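Local structure of TPR repeat-containing protein YrrB (Bacillus subtilis, 2Q7F) at residues P59-A64 / A78-A83; E160-F165 / F182-E187; G191-F196 / D221-H226. The protein is a possible interaction mediator in complex formation among RNA sulfuration components, RNA processing components and aminoacyl-tRNA synthetases. All coordinates share one frame; numbering follows the deposited sequence.

Contact 1: P59-A64 / A78-A83; sequences PYINFA and AFYDKA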
# COMPACT_ATOMS: atom_id res chain seq x y z
N PRO A 59 11.66 13.68 19.67
CA PRO A 59 12.38 12.58 20.32
C PRO A 59 11.48 11.38 20.69
O PRO A 59 11.93 10.24 20.61
CB PRO A 59 12.97 13.23 21.57
CG PRO A 59 12.14 14.41 21.82
CD PRO A 59 11.73 14.91 20.48
N TYR A 60 10.23 11.65 21.09
CA TYR A 60 9.27 10.57 21.31
C TYR A 60 8.98 9.81 20.02
O TYR A 60 8.84 8.59 20.05
CB TYR A 60 7.96 11.09 21.89
CG TYR A 60 8.06 11.66 23.28
CD1 TYR A 60 7.92 10.85 24.42
CD2 TYR A 60 8.26 13.03 23.47
CE1 TYR A 60 7.99 11.40 25.71
CE2 TYR A 60 8.32 13.58 24.75
CZ TYR A 60 8.19 12.77 25.86
OH TYR A 60 8.26 13.34 27.11
N ILE A 61 8.91 10.51 18.90
CA ILE A 61 8.66 9.86 17.61
C ILE A 61 9.84 8.96 17.23
O ILE A 61 9.65 7.81 16.85
CB ILE A 61 8.37 10.86 16.47
CG1 ILE A 61 7.20 11.78 16.84
CG2 ILE A 61 8.08 10.11 15.18
CD1 ILE A 61 7.00 12.95 15.90
N ASN A 62 11.05 9.50 17.35
CA ASN A 62 12.26 8.73 17.06
C ASN A 62 12.37 7.47 17.89
O ASN A 62 12.76 6.42 17.36
CB ASN A 62 13.50 9.58 17.28
CG ASN A 62 13.63 10.68 16.26
OD1 ASN A 62 14.32 11.67 16.51
ND2 ASN A 62 12.98 10.53 15.11
N PHE A 63 12.04 7.57 19.18
CA PHE A 63 12.11 6.42 20.06
C PHE A 63 11.06 5.38 19.67
O PHE A 63 11.33 4.18 19.72
CB PHE A 63 11.98 6.80 21.53
CG PHE A 63 12.33 5.68 22.49
CD1 PHE A 63 13.51 4.95 22.33
CD2 PHE A 63 11.49 5.36 23.54
CE1 PHE A 63 13.83 3.92 23.21
CE2 PHE A 63 11.81 4.32 24.43
CZ PHE A 63 12.97 3.60 24.26
N ALA A 64 9.88 5.85 19.27
CA ALA A 64 8.81 4.99 18.79
C ALA A 64 9.18 4.29 17.47
O ALA A 64 8.88 3.10 17.29
CB ALA A 64 7.53 5.77 18.63
N ALA A 78 2.50 3.68 22.39
CA ALA A 78 2.42 4.55 23.55
C ALA A 78 3.28 5.79 23.35
O ALA A 78 2.92 6.87 23.79
CB ALA A 78 2.82 3.81 24.79
N PHE A 79 4.41 5.65 22.67
CA PHE A 79 5.26 6.81 22.41
C PHE A 79 4.70 7.74 21.32
O PHE A 79 4.76 8.95 21.48
CB PHE A 79 6.70 6.39 22.12
CG PHE A 79 7.49 6.12 23.36
CD1 PHE A 79 8.11 7.15 24.05
CD2 PHE A 79 7.60 4.83 23.86
CE1 PHE A 79 8.83 6.91 25.20
CE2 PHE A 79 8.33 4.58 25.01
CZ PHE A 79 8.95 5.63 25.68
N TYR A 80 4.15 7.16 20.24
CA TYR A 80 3.44 7.94 19.21
C TYR A 80 2.28 8.68 19.85
O TYR A 80 2.04 9.84 19.53
CB TYR A 80 2.90 7.06 18.07
CG TYR A 80 3.95 6.44 17.20
CD1 TYR A 80 4.94 7.23 16.56
CD2 TYR A 80 3.97 5.05 16.98
CE1 TYR A 80 5.92 6.64 15.74
CE2 TYR A 80 4.94 4.46 16.17
CZ TYR A 80 5.90 5.25 15.56
OH TYR A 80 6.85 4.66 14.76
N ASP A 81 1.59 8.01 20.77
CA ASP A 81 0.49 8.63 21.51
C ASP A 81 0.98 9.90 22.20
O ASP A 81 0.38 10.96 22.06
CB ASP A 81 -0.10 7.64 22.52
CG ASP A 81 -1.36 8.17 23.18
OD1 ASP A 81 -1.30 8.52 24.37
OD2 ASP A 81 -2.40 8.25 22.50
N LYS A 82 2.09 9.78 22.92
CA LYS A 82 2.69 10.90 23.63
C LYS A 82 3.06 12.06 22.70
O LYS A 82 2.78 13.22 23.00
CB LYS A 82 3.91 10.42 24.42
CG LYS A 82 4.59 11.48 25.31
CD LYS A 82 3.62 12.18 26.27
CE LYS A 82 4.32 13.35 26.93
NZ LYS A 82 3.46 14.00 27.96
N ALA A 83 3.68 11.74 21.57
CA ALA A 83 4.03 12.74 20.57
C ALA A 83 2.81 13.53 20.10
O ALA A 83 2.88 14.76 19.98
CB ALA A 83 4.73 12.09 19.40

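Contact 2: E160-F165 / F182-E187; sequences EARFQF and FAAVTE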
# COMPACT_ATOMS: atom_id res chain seq x y z
N GLU A 160 4.92 -2.37 -7.68
CA GLU A 160 3.94 -2.82 -6.71
C GLU A 160 2.72 -1.90 -6.66
O GLU A 160 1.57 -2.37 -6.71
CB GLU A 160 4.58 -2.92 -5.32
CG GLU A 160 4.23 -4.20 -4.57
CD GLU A 160 2.75 -4.50 -4.59
OE1 GLU A 160 2.34 -5.48 -5.26
OE2 GLU A 160 1.98 -3.73 -3.95
N ALA A 161 2.97 -0.59 -6.57
CA ALA A 161 1.91 0.41 -6.61
C ALA A 161 1.12 0.29 -7.90
O ALA A 161 -0.10 0.27 -7.89
CB ALA A 161 2.49 1.81 -6.49
N ARG A 162 1.84 0.17 -9.01
CA ARG A 162 1.21 0.15 -10.32
C ARG A 162 0.30 -1.06 -10.51
O ARG A 162 -0.76 -0.96 -11.14
CB ARG A 162 2.26 0.23 -11.41
CG ARG A 162 1.68 0.63 -12.74
CD ARG A 162 2.72 0.56 -13.82
NE ARG A 162 3.68 1.65 -13.69
CZ ARG A 162 3.58 2.82 -14.30
NH1 ARG A 162 2.57 3.08 -15.12
NH2 ARG A 162 4.51 3.73 -14.09
N PHE A 163 0.70 -2.20 -9.95
CA PHE A 163 -0.14 -3.39 -10.00
C PHE A 163 -1.42 -3.22 -9.17
O PHE A 163 -2.49 -3.70 -9.56
CB PHE A 163 0.63 -4.63 -9.55
CG PHE A 163 -0.22 -5.86 -9.41
CD1 PHE A 163 -0.85 -6.42 -10.52
CD2 PHE A 163 -0.42 -6.45 -8.17
CE1 PHE A 163 -1.66 -7.55 -10.38
CE2 PHE A 163 -1.22 -7.58 -8.03
CZ PHE A 163 -1.84 -8.13 -9.14
N GLN A 164 -1.31 -2.52 -8.04
CA GLN A 164 -2.46 -2.28 -7.17
C GLN A 164 -3.44 -1.27 -7.78
O GLN A 164 -4.66 -1.38 -7.62
CB GLN A 164 -2.01 -1.80 -5.80
CG GLN A 164 -1.27 -2.83 -5.00
CD GLN A 164 -2.19 -3.85 -4.37
OE1 GLN A 164 -1.84 -5.03 -4.26
NE2 GLN A 164 -3.37 -3.41 -3.95
N PHE A 165 -2.89 -0.27 -8.47
CA PHE A 165 -3.69 0.71 -9.19
C PHE A 165 -4.48 0.00 -10.31
O PHE A 165 -5.69 0.20 -10.46
CB PHE A 165 -2.80 1.83 -9.74
CG PHE A 165 -3.55 2.98 -10.37
CD1 PHE A 165 -4.75 3.43 -9.83
CD2 PHE A 165 -3.02 3.63 -11.48
CE1 PHE A 165 -5.44 4.50 -10.42
CE2 PHE A 165 -3.70 4.70 -12.07
CZ PHE A 165 -4.91 5.14 -11.54
N PHE A 182 -1.49 -2.72 -16.18
CA PHE A 182 -1.02 -4.12 -16.18
C PHE A 182 0.13 -4.35 -17.16
O PHE A 182 1.07 -5.09 -16.85
CB PHE A 182 -2.16 -5.11 -16.47
CG PHE A 182 -3.22 -5.18 -15.40
CD1 PHE A 182 -2.89 -5.14 -14.05
CD2 PHE A 182 -4.56 -5.34 -15.75
CE1 PHE A 182 -3.88 -5.21 -13.06
CE2 PHE A 182 -5.55 -5.42 -14.77
CZ PHE A 182 -5.21 -5.35 -13.43
N ALA A 183 0.06 -3.71 -18.33
CA ALA A 183 1.09 -3.81 -19.37
C ALA A 183 2.42 -3.23 -18.91
O ALA A 183 3.48 -3.84 -19.11
CB ALA A 183 0.63 -3.15 -20.65
N ALA A 184 2.37 -2.06 -18.28
CA ALA A 184 3.58 -1.40 -17.78
C ALA A 184 4.27 -2.23 -16.70
O ALA A 184 5.51 -2.26 -16.63
CB ALA A 184 3.25 0.00 -17.27
N VAL A 185 3.48 -2.91 -15.87
CA VAL A 185 3.98 -3.84 -14.86
C VAL A 185 4.72 -5.00 -15.53
O VAL A 185 5.77 -5.44 -15.05
CB VAL A 185 2.84 -4.39 -13.96
CG1 VAL A 185 3.33 -5.54 -13.06
CG2 VAL A 185 2.23 -3.27 -13.12
N THR A 186 4.15 -5.48 -16.64
CA THR A 186 4.76 -6.51 -17.49
C THR A 186 6.12 -6.05 -18.05
O THR A 186 7.05 -6.85 -18.15
CB THR A 186 3.80 -6.93 -18.63
OG1 THR A 186 2.84 -7.87 -18.13
CG2 THR A 186 4.54 -7.57 -19.80
N GLU A 187 6.22 -4.77 -18.41
CA GLU A 187 7.47 -4.22 -18.95
C GLU A 187 8.58 -4.17 -17.89
O GLU A 187 9.71 -4.59 -18.16
CB GLU A 187 7.26 -2.83 -19.58
CG GLU A 187 8.42 -2.38 -20.50
CD GLU A 187 8.28 -0.94 -21.01
OE1 GLU A 187 7.21 -0.32 -20.83
OE2 GLU A 187 9.26 -0.43 -21.60

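Contact 3: G191-F196 / D221-H226; sequences GHADAF and DIQPDH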
# COMPACT_ATOMS: atom_id res chain seq x y z
N GLY A 191 8.33 -11.27 -14.80
CA GLY A 191 8.06 -12.46 -14.01
C GLY A 191 6.79 -12.29 -13.19
O GLY A 191 6.50 -13.10 -12.30
N HIS A 192 6.04 -11.23 -13.49
CA HIS A 192 4.84 -10.88 -12.73
C HIS A 192 3.58 -11.62 -13.24
O HIS A 192 2.73 -11.03 -13.91
CB HIS A 192 4.64 -9.36 -12.73
CG HIS A 192 3.92 -8.85 -11.52
ND1 HIS A 192 2.56 -8.99 -11.34
CD2 HIS A 192 4.38 -8.20 -10.42
CE1 HIS A 192 2.21 -8.44 -10.19
NE2 HIS A 192 3.29 -7.96 -9.61
N ALA A 193 3.48 -12.90 -12.90
CA ALA A 193 2.35 -13.74 -13.30
C ALA A 193 0.98 -13.14 -12.95
O ALA A 193 0.06 -13.14 -13.78
CB ALA A 193 2.49 -15.14 -12.71
N ASP A 194 0.85 -12.63 -11.72
CA ASP A 194 -0.39 -12.02 -11.23
C ASP A 194 -0.96 -10.96 -12.16
O ASP A 194 -2.17 -10.93 -12.41
CB ASP A 194 -0.17 -11.40 -9.85
CG ASP A 194 -0.13 -12.43 -8.75
OD1 ASP A 194 -0.27 -13.63 -9.07
OD2 ASP A 194 0.04 -12.05 -7.57
N ALA A 195 -0.07 -10.09 -12.67
CA ALA A 195 -0.45 -9.03 -13.60
C ALA A 195 -1.10 -9.64 -14.83
O ALA A 195 -2.22 -9.25 -15.19
CB ALA A 195 0.75 -8.19 -13.99
N PHE A 196 -0.41 -10.59 -15.46
CA PHE A 196 -0.95 -11.31 -16.62
C PHE A 196 -2.33 -11.92 -16.33
O PHE A 196 -3.23 -11.82 -17.16
CB PHE A 196 0.03 -12.38 -17.11
CG PHE A 196 1.08 -11.86 -18.06
CD1 PHE A 196 2.42 -11.85 -17.71
CD2 PHE A 196 0.72 -11.38 -19.32
CE1 PHE A 196 3.39 -11.37 -18.59
CE2 PHE A 196 1.68 -10.90 -20.20
CZ PHE A 196 3.01 -10.89 -19.84
N ASP A 221 2.27 -20.08 -17.95
CA ASP A 221 3.61 -20.11 -18.52
C ASP A 221 4.68 -19.73 -17.48
O ASP A 221 5.69 -20.43 -17.34
CB ASP A 221 3.66 -19.15 -19.71
CG ASP A 221 4.95 -19.23 -20.51
OD1 ASP A 221 6.03 -18.88 -19.97
OD2 ASP A 221 4.88 -19.60 -21.70
N ILE A 222 4.44 -18.64 -16.75
CA ILE A 222 5.38 -18.17 -15.73
C ILE A 222 5.32 -19.05 -14.48
O ILE A 222 6.34 -19.58 -14.04
CB ILE A 222 5.17 -16.66 -15.40
CG1 ILE A 222 5.62 -15.76 -16.56
CG2 ILE A 222 5.88 -16.27 -14.10
CD1 ILE A 222 7.13 -15.79 -16.87
N GLN A 223 4.13 -19.21 -13.91
CA GLN A 223 3.93 -20.03 -12.72
C GLN A 223 2.97 -21.19 -13.01
O GLN A 223 1.75 -21.01 -13.04
CB GLN A 223 3.42 -19.16 -11.56
CG GLN A 223 3.39 -19.87 -10.22
CD GLN A 223 2.95 -18.97 -9.07
OE1 GLN A 223 2.43 -17.87 -9.28
NE2 GLN A 223 3.15 -19.44 -7.85
N PRO A 224 3.52 -22.40 -13.25
CA PRO A 224 2.72 -23.57 -13.62
C PRO A 224 1.67 -23.98 -12.57
O PRO A 224 0.78 -24.76 -12.90
CB PRO A 224 3.76 -24.68 -13.80
CG PRO A 224 5.04 -23.96 -14.03
CD PRO A 224 4.96 -22.73 -13.19
N ASP A 225 1.78 -23.47 -11.35
CA ASP A 225 0.80 -23.77 -10.29
C ASP A 225 -0.12 -22.60 -9.92
O ASP A 225 -0.63 -22.52 -8.80
CB ASP A 225 1.49 -24.37 -9.05
CG ASP A 225 2.47 -23.41 -8.38
OD1 ASP A 225 2.14 -22.23 -8.12
OD2 ASP A 225 3.60 -23.86 -8.10
N HIS A 226 -0.33 -21.70 -10.88
CA HIS A 226 -1.26 -20.59 -10.70
C HIS A 226 -2.70 -21.10 -10.81
O HIS A 226 -3.31 -21.05 -11.88
CB HIS A 226 -1.00 -19.51 -11.75
CG HIS A 226 -1.43 -18.14 -11.32
ND1 HIS A 226 -0.53 -17.11 -11.11
CD2 HIS A 226 -2.65 -17.63 -11.03
CE1 HIS A 226 -1.18 -16.03 -10.73
NE2 HIS A 226 -2.47 -16.32 -10.67

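Contact 1: P59-A64 / A78-A83
Ala64 puts its methyl bump straight onto the ring of Tyr80: CB stands 3.4 Å from the ring centroid, 13° off the normal, so the phenol forms a flat floor under it in a CH-pi contact. The two residues sit on the paired antiparallel helices of the second tetratricopeptide repeat, whose axes in segments 59-64 and 78-83 approach to 8.1 Å. Alanine suits this spacing: its single methyl is in touch with the Tyr80 ring and, at 3.6 Å from CB of Ala64, with CB of Phe79. Ala83 is the small partner from the other helix, and CG1 of Ile61 drops against its CB at 3.6 Å.

On the far side of Ala64 from Tyr80, Phe79 enters between Tyr60 and Phe63. Its face receives the CD2-CE2 edge of Phe63 in a T-shaped stack, centroids 4.8 Å apart and planes at 89°, while its own edge meets Tyr60, CD1 of Phe79 lying 3.7 Å from CD1 of Tyr60. The Tyr60 ring is covered on one face by Lys82, whose CG leaves on the side opposite the backbone N (chi1 -176°) and comes 3.7 Å from the centroid. The lysine chain then bends and carries NZ to a salt bridge with Glu85.

The side-chain contacts across the interface are almost all between carbon atoms, and both phenol hydroxyls are satisfied by neighbours, Tyr60 OH by Lys54 O and Tyr80 OH by Asn65. Cohesion therefore depends on shape and ring orientation, with the polar ends turned to partners beyond the two segments.

Contact 2: E160-F165 / F182-E187
Phe163 and Phe182 bring their CA atoms to 6.3 Å where the antiparallel helices 160-165 and 182-187 pass, their axes 8.9 Å apart at the closest and their directions at 154°. This is the antiparallel helical hairpin of a tetratricopeptide repeat, here the fifth.

Val185 fills the middle of the interface. Its branched CG2 reaches the 160-165 backbone, 3.7 Å from N of Phe163, and also touches the CB atoms of Arg162 and Phe163; a beta-branched, wholly apolar residue suits a place so close to main chain. Arg162 runs past it in the opposite direction: CG lies anti to the backbone N (chi1 -163°) and the chain stays extended through chi2, which lays CB, CG and CD alongside CG2. CD then settles 3.5 Å from CB of Ala184, where the short methyl group lets the aliphatic chain pass close to the helix.

A bend at chi3 (-72°) turns the guanidinium across Ala184 toward polar partners beyond the segments. NH1 hydrogen-bonds to Gln181, and NH2 makes a salt bridge with Glu156, so one residue joins apolar packing to charge pairing. A leucine in place of Arg162 would probably leave Glu156 without its charged mate and Gln181 without this donor.

At the other flank the side chains of Phe163 and Phe182 cross obliquely. Asn198 of helix 193-205 touches both, linking this pair to the next repeat. Aromatic rings are long enough to meet here even though the CB of Phe182 points away from the facing helix. Its CE1 makes the touch, lying 4.1 Å from both CD1 and the backbone O of Phe163.

Contact 3: G191-F196 / D221-H226
His226 and Ala193 meet where the two ends of the sixth tetratricopeptide repeat come together: the start of helix 193-205 faces the type I turn, Gln223 to His226, that follows helix 211-222. The imidazole is the side chain to trace. CB points toward segment 191-196, and with CG opposite the backbone N (chi1 -154°) the ring reaches across to it. Neither CB nor CG comes close to that segment, and the touching begins at ND1, 3.9 Å from the methyl CB of Ala193, which approaches obliquely. At the tip, CE1 comes to 3.1 Å from OD1 of Asp194, and NE2 lies farther from that oxygen, at 3.8 Å. OD1 sits at the ring edge, with the carboxylate plane turned 89° to the imidazole. The C-H between two ring nitrogens is probably polarised enough to make this oxygen a comfortable neighbour.

The Ala193 methyl also packs on Ile222, an apolar neighbour, and its small size allows both partners to come close. Segment 191-196 is itself held in shape by His192, the N-cap, whose ND1 accepts from N of Ala195 in the plane of the ring. The His226 ring also meets that of Tyr197, next along helix 193-205. Beside the exposed Gly191, Ile222 CG2 lies 3.7 Å from the glycine O and 3.8 Å from Ala193 CB.

How the contacts relate
The three contacts follow one another in sequence along a superhelical array of tetratricopeptide repeats. Contact 1, in the second repeat, lies across the centre of the chain from the others: its centre is 36 Å from that of contact 2 and 43 Å from that of contact 3, with nearest atoms about 21 and 28 Å apart. Contacts 2 and 3 are neighbours, with centres 14 Å apart, and they touch. Within the fifth repeat, CG of Phe163 packs 3.6 Å from CE1 of His192. The step into the sixth is made where helix 193-205 follows helix 176-188, with OG1 of Thr186 lying 3.5 Å from CZ of Phe196.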